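Hypothetical membrane protein (Corynebacterium glutamicum, PDB 6JSA) binds heme through the C-terminal domain of HtaA and probably passes it along the heme uptake machinery of Corynebacteria. Local coordinates at residues A81-G89 with R112-L123; Q42-G50 with I61-F69. All coordinates share one frame; numbering follows the deposited sequence.

Contact 1 of 2, residues A81-G89 with R112-L123; sequences ANIEISFNG and RTVVGTLNFSAL
Arg-112 reaches across to Asn-82 and Glu-84 and carries all the polar bonding between 81-89 and 112-123. Its long side chain, extended from CG to NE, brings the guanidinium edge-on to the backbone, where NH1 and NH2 both donate to Asn-82 O, NH1 at 2.9 Å. NH2 also gives a nearly straight hydrogen bond (171°) to Glu-84 OE1 at 3.0 Å, part of a salt bridge that meets the anti lone pair of the carboxylate. The carboxylate and guanidinium planes lie only 20° apart, and water 1 joins NE to OE1, so every guanidinium nitrogen is engaged here; NH1 has a second anionic partner in Asp-97. Ser-60 holds Glu-84 OE2, which helps to fix the carboxylate.

The strands themselves are not partners: strand 91-101 lies between them in the antiparallel beta structure of this HtaA-family domain, and the two strands that pair with it, their axes 8.5 Å apart at 50°, meet through side chains rather than by backbone pairing.

Farther along, the contact is apolar. Ile-85 CG2 meets Leu-118 CD1 at 3.9 Å and also touches the edge of the Phe-120 ring. Phe-87 CB lies 3.7 Å from Phe-120 CE1, while its ring meets Leu-123 CD2 obliquely, CD2 to CD2 3.7 Å. Branched and aromatic residues suit this buried interval because they span it without polar groups. Phe-161 of strand 159-165 packs on both Ile-85 and Phe-120.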
# COMPACT_ATOMS: atom_id res chain seq x y z
N ALA A 81 -3.94 5.57 -3.82
CA ALA A 81 -4.32 6.57 -2.82
C ALA A 81 -5.05 5.92 -1.65
O ALA A 81 -5.66 4.86 -1.77
CB ALA A 81 -5.22 7.64 -3.42
N ASN A 82 -4.98 6.61 -0.50
CA ASN A 82 -5.78 6.24 0.67
C ASN A 82 -5.57 4.79 1.09
O ASN A 82 -6.52 4.00 1.23
CB ASN A 82 -7.26 6.53 0.42
CG ASN A 82 -7.52 7.99 0.17
OD1 ASN A 82 -7.09 8.83 0.96
ND2 ASN A 82 -8.22 8.30 -0.91
N ILE A 83 -4.30 4.43 1.32
CA ILE A 83 -4.03 3.05 1.70
C ILE A 83 -4.60 2.75 3.08
O ILE A 83 -4.73 3.64 3.94
CB ILE A 83 -2.54 2.66 1.61
CG1 ILE A 83 -1.73 3.28 2.74
CG2 ILE A 83 -1.97 2.98 0.24
CD1 ILE A 83 -0.41 2.55 2.97
N GLU A 84 -4.94 1.49 3.29
CA GLU A 84 -5.50 1.01 4.55
C GLU A 84 -4.91 -0.37 4.81
O GLU A 84 -4.89 -1.22 3.92
CB GLU A 84 -7.03 0.90 4.46
CG GLU A 84 -7.68 0.15 5.60
CD GLU A 84 -9.17 0.02 5.43
OE1 GLU A 84 -9.74 0.71 4.54
OE2 GLU A 84 -9.79 -0.77 6.17
N ILE A 85 -4.39 -0.56 6.02
CA ILE A 85 -3.97 -1.87 6.50
C ILE A 85 -5.10 -2.42 7.35
O ILE A 85 -5.44 -1.86 8.40
CB ILE A 85 -2.68 -1.76 7.33
CG1 ILE A 85 -1.53 -1.23 6.46
CG2 ILE A 85 -2.33 -3.11 7.92
CD1 ILE A 85 -0.30 -0.86 7.25
N SER A 86 -5.70 -3.51 6.91
CA SER A 86 -6.75 -4.20 7.64
C SER A 86 -6.21 -5.56 8.06
O SER A 86 -5.53 -6.22 7.29
CB SER A 86 -7.98 -4.37 6.74
OG SER A 86 -9.06 -4.93 7.44
N PHE A 87 -6.49 -5.95 9.31
CA PHE A 87 -6.00 -7.24 9.78
C PHE A 87 -7.05 -7.95 10.61
O PHE A 87 -7.87 -7.33 11.28
CB PHE A 87 -4.65 -7.15 10.53
CG PHE A 87 -4.68 -6.30 11.78
CD1 PHE A 87 -4.37 -4.94 11.73
CD2 PHE A 87 -4.96 -6.87 13.02
CE1 PHE A 87 -4.38 -4.17 12.89
CE2 PHE A 87 -4.96 -6.10 14.17
CZ PHE A 87 -4.67 -4.75 14.10
N ASN A 88 -7.00 -9.27 10.53
CA ASN A 88 -7.82 -10.17 11.34
C ASN A 88 -6.87 -11.27 11.78
O ASN A 88 -6.50 -12.13 10.96
CB ASN A 88 -8.98 -10.75 10.53
CG ASN A 88 -10.01 -9.72 10.14
OD1 ASN A 88 -9.87 -9.02 9.14
ND2 ASN A 88 -11.08 -9.64 10.92
N GLY A 89 -6.46 -11.25 13.04
CA GLY A 89 -5.39 -12.17 13.36
C GLY A 89 -4.14 -11.78 12.58
O GLY A 89 -3.93 -10.62 12.23
N ARG A 112 -11.92 1.53 -4.90
CA ARG A 112 -11.29 1.08 -3.67
C ARG A 112 -11.23 -0.44 -3.70
O ARG A 112 -12.27 -1.11 -3.80
CB ARG A 112 -12.07 1.57 -2.46
CG ARG A 112 -11.34 1.33 -1.17
CD ARG A 112 -11.73 2.34 -0.09
NE ARG A 112 -10.87 2.17 1.08
CZ ARG A 112 -9.64 2.67 1.18
NH1 ARG A 112 -9.12 3.38 0.18
NH2 ARG A 112 -8.92 2.44 2.26
N THR A 113 -10.02 -1.00 -3.64
CA THR A 113 -9.83 -2.41 -3.95
C THR A 113 -8.74 -2.99 -3.05
O THR A 113 -7.84 -2.28 -2.60
CB THR A 113 -9.45 -2.58 -5.43
OG1 THR A 113 -9.45 -3.96 -5.77
CG2 THR A 113 -8.07 -1.98 -5.72
N VAL A 114 -8.82 -4.29 -2.82
CA VAL A 114 -7.70 -4.99 -2.18
C VAL A 114 -6.57 -5.09 -3.19
O VAL A 114 -6.72 -5.73 -4.24
CB VAL A 114 -8.14 -6.37 -1.67
CG1 VAL A 114 -6.95 -7.12 -1.09
CG2 VAL A 114 -9.24 -6.21 -0.63
N VAL A 115 -5.44 -4.45 -2.89
CA VAL A 115 -4.25 -4.52 -3.74
C VAL A 115 -3.43 -5.76 -3.44
O VAL A 115 -2.76 -6.30 -4.33
CB VAL A 115 -3.42 -3.23 -3.56
CG1 VAL A 115 -2.07 -3.32 -4.25
CG2 VAL A 115 -4.19 -2.04 -4.08
N GLY A 116 -3.45 -6.23 -2.20
CA GLY A 116 -2.73 -7.43 -1.84
C GLY A 116 -3.23 -8.02 -0.54
O GLY A 116 -3.84 -7.34 0.29
N THR A 117 -2.98 -9.32 -0.39
CA THR A 117 -3.27 -9.98 0.87
C THR A 117 -2.02 -9.97 1.74
O THR A 117 -0.89 -10.09 1.27
CB THR A 117 -3.77 -11.40 0.65
OG1 THR A 117 -2.87 -12.09 -0.22
CG2 THR A 117 -5.16 -11.38 0.02
N LEU A 118 -2.25 -9.78 3.04
CA LEU A 118 -1.17 -9.63 4.00
C LEU A 118 -1.01 -10.89 4.83
O LEU A 118 -1.98 -11.46 5.32
CB LEU A 118 -1.47 -8.47 4.96
CG LEU A 118 -1.65 -7.12 4.29
CD1 LEU A 118 -1.86 -6.04 5.34
CD2 LEU A 118 -0.45 -6.79 3.41
N ASN A 119 0.25 -11.28 5.03
CA ASN A 119 0.62 -12.35 5.95
C ASN A 119 1.64 -11.74 6.90
O ASN A 119 2.76 -11.42 6.49
CB ASN A 119 1.20 -13.54 5.20
CG ASN A 119 1.63 -14.66 6.12
OD1 ASN A 119 1.17 -14.75 7.26
ND2 ASN A 119 2.53 -15.51 5.65
N PHE A 120 1.24 -11.53 8.16
CA PHE A 120 2.09 -10.83 9.11
C PHE A 120 3.16 -11.77 9.65
O PHE A 120 2.86 -12.86 10.14
CB PHE A 120 1.27 -10.25 10.25
CG PHE A 120 0.50 -9.02 9.85
CD1 PHE A 120 -0.76 -9.13 9.27
CD2 PHE A 120 1.06 -7.76 10.00
CE1 PHE A 120 -1.45 -8.00 8.86
CE2 PHE A 120 0.37 -6.62 9.60
CZ PHE A 120 -0.90 -6.75 9.03
N SER A 121 4.42 -11.34 9.54
CA SER A 121 5.51 -12.02 10.22
C SER A 121 5.62 -11.57 11.67
O SER A 121 6.13 -12.31 12.52
CB SER A 121 6.82 -11.76 9.49
OG SER A 121 7.04 -10.36 9.35
N ALA A 122 5.14 -10.36 11.97
CA ALA A 122 5.08 -9.82 13.32
C ALA A 122 3.83 -8.97 13.39
O ALA A 122 3.56 -8.18 12.48
CB ALA A 122 6.30 -8.95 13.61
N LEU A 123 3.06 -9.14 14.46
CA LEU A 123 1.90 -8.29 14.69
C LEU A 123 1.67 -8.24 16.19
O LEU A 123 1.40 -9.27 16.81
CB LEU A 123 0.66 -8.82 13.96
CG LEU A 123 -0.61 -7.98 14.11
CD1 LEU A 123 -0.40 -6.57 13.62
CD2 LEU A 123 -1.74 -8.65 13.36
O HOH W 1 -11.96 0.37 3.09

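Contact 2 of 2, residues Q42-G50 with I61-F69; sequences QFQFSGNSG and INFPGSIHF
Phe-43 presents one face of its ring to Ile-67, whose CD1 sits 3.9 Å from the ring centroid and 23° off the normal, a CH-pi contact. With CG1 of Ile-67 anti to the carbonyl carbon (chi1 -53°) and the chain extended beyond it, CD1 reaches the ring. A slim methyl suits a flat aromatic face. The outer end of Phe-43 meets Phe-69, CZ to CZ 3.9 Å, the two side chains coming from opposite directions, their ring planes 86° apart. Ile-67 CG2 lies over one face of Phe-69, toward the rim. Phe-45 also uses Ile-67, its CZ lying 3.9 Å from CD1, and at its base CB rests obliquely on the Phe-63 ring, 3.6 Å from CD1.

The Phe-63 ring lies directly against the Gly-47 backbone, CD1 to N 3.5 Å, a closeness that glycine's lack of a side chain permits. Gly-50 and Ile-61 form an antiparallel non-hydrogen-bonded pair of the hairpin 42-53/58-62; next to it, Asn-62 N donates to Ser-49 O at 3.3 Å, the one direct backbone bond. Water 3 donates to the same Ser-49 O and to Asn-62 O; farther along, water 2 accepts from Ser-46 N and probably donates to Pro-64 O. Beyond Gly-47 the segments diverge toward Phe-43 and Ile-67.

Trp-31 of strand 30-34 packs edge-to-face with Phe-43, and Phe-18 of helix 16-23 does likewise with Phe-69, whose side chain is about 7 Å from the bound heme. Strand 76-88 touches Phe-45 through Ile-83, and strand 3-12 pairs with 42-53.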
# COMPACT_ATOMS: atom_id res chain seq x y z
N GLN A 42 11.12 3.50 0.60
CA GLN A 42 9.77 3.18 1.04
C GLN A 42 8.96 4.46 1.06
O GLN A 42 9.41 5.48 1.59
CB GLN A 42 9.75 2.55 2.43
CG GLN A 42 10.46 1.22 2.51
CD GLN A 42 10.43 0.67 3.92
OE1 GLN A 42 11.12 1.19 4.80
NE2 GLN A 42 9.63 -0.35 4.14
N PHE A 43 7.75 4.40 0.50
CA PHE A 43 6.81 5.49 0.70
C PHE A 43 6.39 5.54 2.16
O PHE A 43 6.27 4.52 2.84
CB PHE A 43 5.65 5.34 -0.28
CG PHE A 43 6.12 5.33 -1.70
CD1 PHE A 43 6.48 6.51 -2.33
CD2 PHE A 43 6.30 4.13 -2.39
CE1 PHE A 43 6.96 6.52 -3.63
CE2 PHE A 43 6.78 4.12 -3.69
CZ PHE A 43 7.11 5.32 -4.31
N GLN A 44 6.21 6.77 2.67
CA GLN A 44 6.04 7.04 4.09
C GLN A 44 4.64 7.60 4.28
O GLN A 44 4.31 8.66 3.73
CB GLN A 44 7.09 8.04 4.58
CG GLN A 44 8.53 7.60 4.31
CD GLN A 44 9.00 6.51 5.25
OE1 GLN A 44 8.69 6.53 6.44
NE2 GLN A 44 9.76 5.56 4.73
N PHE A 45 3.83 6.90 5.06
CA PHE A 45 2.44 7.24 5.26
C PHE A 45 2.24 7.66 6.71
O PHE A 45 2.83 7.07 7.63
CB PHE A 45 1.53 6.05 4.93
CG PHE A 45 1.71 5.54 3.53
CD1 PHE A 45 2.70 4.62 3.22
CD2 PHE A 45 0.89 6.01 2.51
CE1 PHE A 45 2.87 4.17 1.92
CE2 PHE A 45 1.05 5.56 1.20
CZ PHE A 45 2.04 4.64 0.91
N SER A 46 1.39 8.66 6.91
CA SER A 46 1.17 9.23 8.22
C SER A 46 -0.33 9.41 8.39
O SER A 46 -0.97 10.06 7.57
CB SER A 46 1.90 10.57 8.30
OG SER A 46 1.76 11.15 9.57
N GLY A 47 -0.90 8.81 9.44
CA GLY A 47 -2.33 8.85 9.63
C GLY A 47 -2.72 8.97 11.09
O GLY A 47 -1.95 8.62 11.99
N ASN A 48 -3.93 9.46 11.31
CA ASN A 48 -4.43 9.54 12.68
C ASN A 48 -5.84 8.98 12.82
O ASN A 48 -6.60 9.41 13.69
CB ASN A 48 -4.31 10.95 13.27
CG ASN A 48 -5.12 11.98 12.52
OD1 ASN A 48 -5.85 11.66 11.58
ND2 ASN A 48 -5.00 13.23 12.94
N SER A 49 -6.20 8.00 11.99
CA SER A 49 -7.52 7.41 12.09
C SER A 49 -7.45 5.90 11.93
O SER A 49 -6.47 5.33 11.44
CB SER A 49 -8.51 8.00 11.09
OG SER A 49 -8.19 7.58 9.79
N GLY A 50 -8.53 5.26 12.33
CA GLY A 50 -8.60 3.82 12.38
C GLY A 50 -8.90 3.34 13.78
O GLY A 50 -9.01 4.13 14.73
N ILE A 61 -6.14 0.39 9.91
CA ILE A 61 -5.28 1.56 10.06
C ILE A 61 -5.35 2.31 8.74
O ILE A 61 -4.94 1.78 7.69
CB ILE A 61 -3.83 1.16 10.38
CG1 ILE A 61 -3.76 -0.01 11.37
CG2 ILE A 61 -3.05 2.37 10.87
CD1 ILE A 61 -4.21 0.34 12.75
N ASN A 62 -5.88 3.53 8.76
CA ASN A 62 -6.17 4.29 7.55
C ASN A 62 -5.18 5.43 7.34
O ASN A 62 -4.82 6.14 8.29
CB ASN A 62 -7.57 4.91 7.63
CG ASN A 62 -8.66 3.88 7.57
OD1 ASN A 62 -8.97 3.36 6.50
ND2 ASN A 62 -9.26 3.59 8.71
N PHE A 63 -4.77 5.62 6.08
CA PHE A 63 -3.84 6.69 5.75
C PHE A 63 -4.37 7.51 4.58
O PHE A 63 -4.90 6.94 3.62
CB PHE A 63 -2.47 6.12 5.38
CG PHE A 63 -1.84 5.34 6.49
CD1 PHE A 63 -1.07 5.98 7.44
CD2 PHE A 63 -2.05 3.97 6.61
CE1 PHE A 63 -0.50 5.27 8.49
CE2 PHE A 63 -1.49 3.26 7.65
CZ PHE A 63 -0.71 3.92 8.59
N PRO A 64 -4.22 8.83 4.63
CA PRO A 64 -4.50 9.66 3.45
C PRO A 64 -3.26 9.67 2.55
O PRO A 64 -2.22 9.09 2.87
CB PRO A 64 -4.71 11.03 4.08
CG PRO A 64 -3.68 11.04 5.17
CD PRO A 64 -3.66 9.63 5.73
N GLY A 65 -3.39 10.34 1.42
CA GLY A 65 -2.25 10.58 0.56
C GLY A 65 -2.24 9.70 -0.67
O GLY A 65 -2.82 8.61 -0.71
N SER A 66 -1.54 10.18 -1.70
CA SER A 66 -1.47 9.47 -2.96
C SER A 66 -0.06 9.46 -3.53
O SER A 66 0.75 10.37 -3.29
CB SER A 66 -2.43 10.06 -3.99
OG SER A 66 -2.15 11.43 -4.20
N ILE A 67 0.22 8.40 -4.29
CA ILE A 67 1.41 8.25 -5.11
C ILE A 67 0.96 8.21 -6.56
O ILE A 67 0.01 7.49 -6.88
CB ILE A 67 2.15 6.94 -4.77
CG1 ILE A 67 2.42 6.83 -3.27
CG2 ILE A 67 3.42 6.83 -5.61
CD1 ILE A 67 2.74 5.43 -2.85
N HIS A 68 1.66 8.94 -7.43
CA HIS A 68 1.31 9.01 -8.84
C HIS A 68 2.55 8.64 -9.65
O HIS A 68 3.48 9.44 -9.78
CB HIS A 68 0.81 10.40 -9.20
CG HIS A 68 0.15 10.49 -10.54
ND1 HIS A 68 -0.49 11.62 -10.98
CD2 HIS A 68 0.03 9.57 -11.53
CE1 HIS A 68 -0.97 11.41 -12.19
NE2 HIS A 68 -0.68 10.17 -12.55
N PHE A 69 2.57 7.41 -10.19
CA PHE A 69 3.66 6.95 -11.05
C PHE A 69 3.36 7.30 -12.50
O PHE A 69 2.22 7.16 -12.96
CB PHE A 69 3.78 5.42 -10.97
CG PHE A 69 4.15 4.88 -9.61
CD1 PHE A 69 5.46 4.90 -9.18
CD2 PHE A 69 3.18 4.31 -8.80
CE1 PHE A 69 5.81 4.37 -7.95
CE2 PHE A 69 3.52 3.79 -7.56
CZ PHE A 69 4.84 3.82 -7.14
O HOH W 2 0.22 9.56 4.39
O HOH W 3 -3.95 6.13 10.77

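How the contacts relate
Both segments of contact 2 come before those of contact 1 in the chain, and the contact centres stand 13 Å apart within one HtaA-family domain. Strand 76-88 joins them: its 81-89 part belongs to contact 1, and it pairs antiparallel with both 58-62 and 66-71, the strands that carry 61-69. Probable backbone hydrogen bonds tie them directly, from Ile-61 N to Ile-85 O (2.8 Å) and from Phe-63 N to Ile-83 O (2.9 Å). The two contacts are thus adjoining parts of the antiparallel beta structure, joined at strand 76-88. Only contact 2 approaches the heme, its Phe-69 side chain lying about 8 Å from that of the axial ligand Tyr-21; contact 1 lies away from the heme-binding residues.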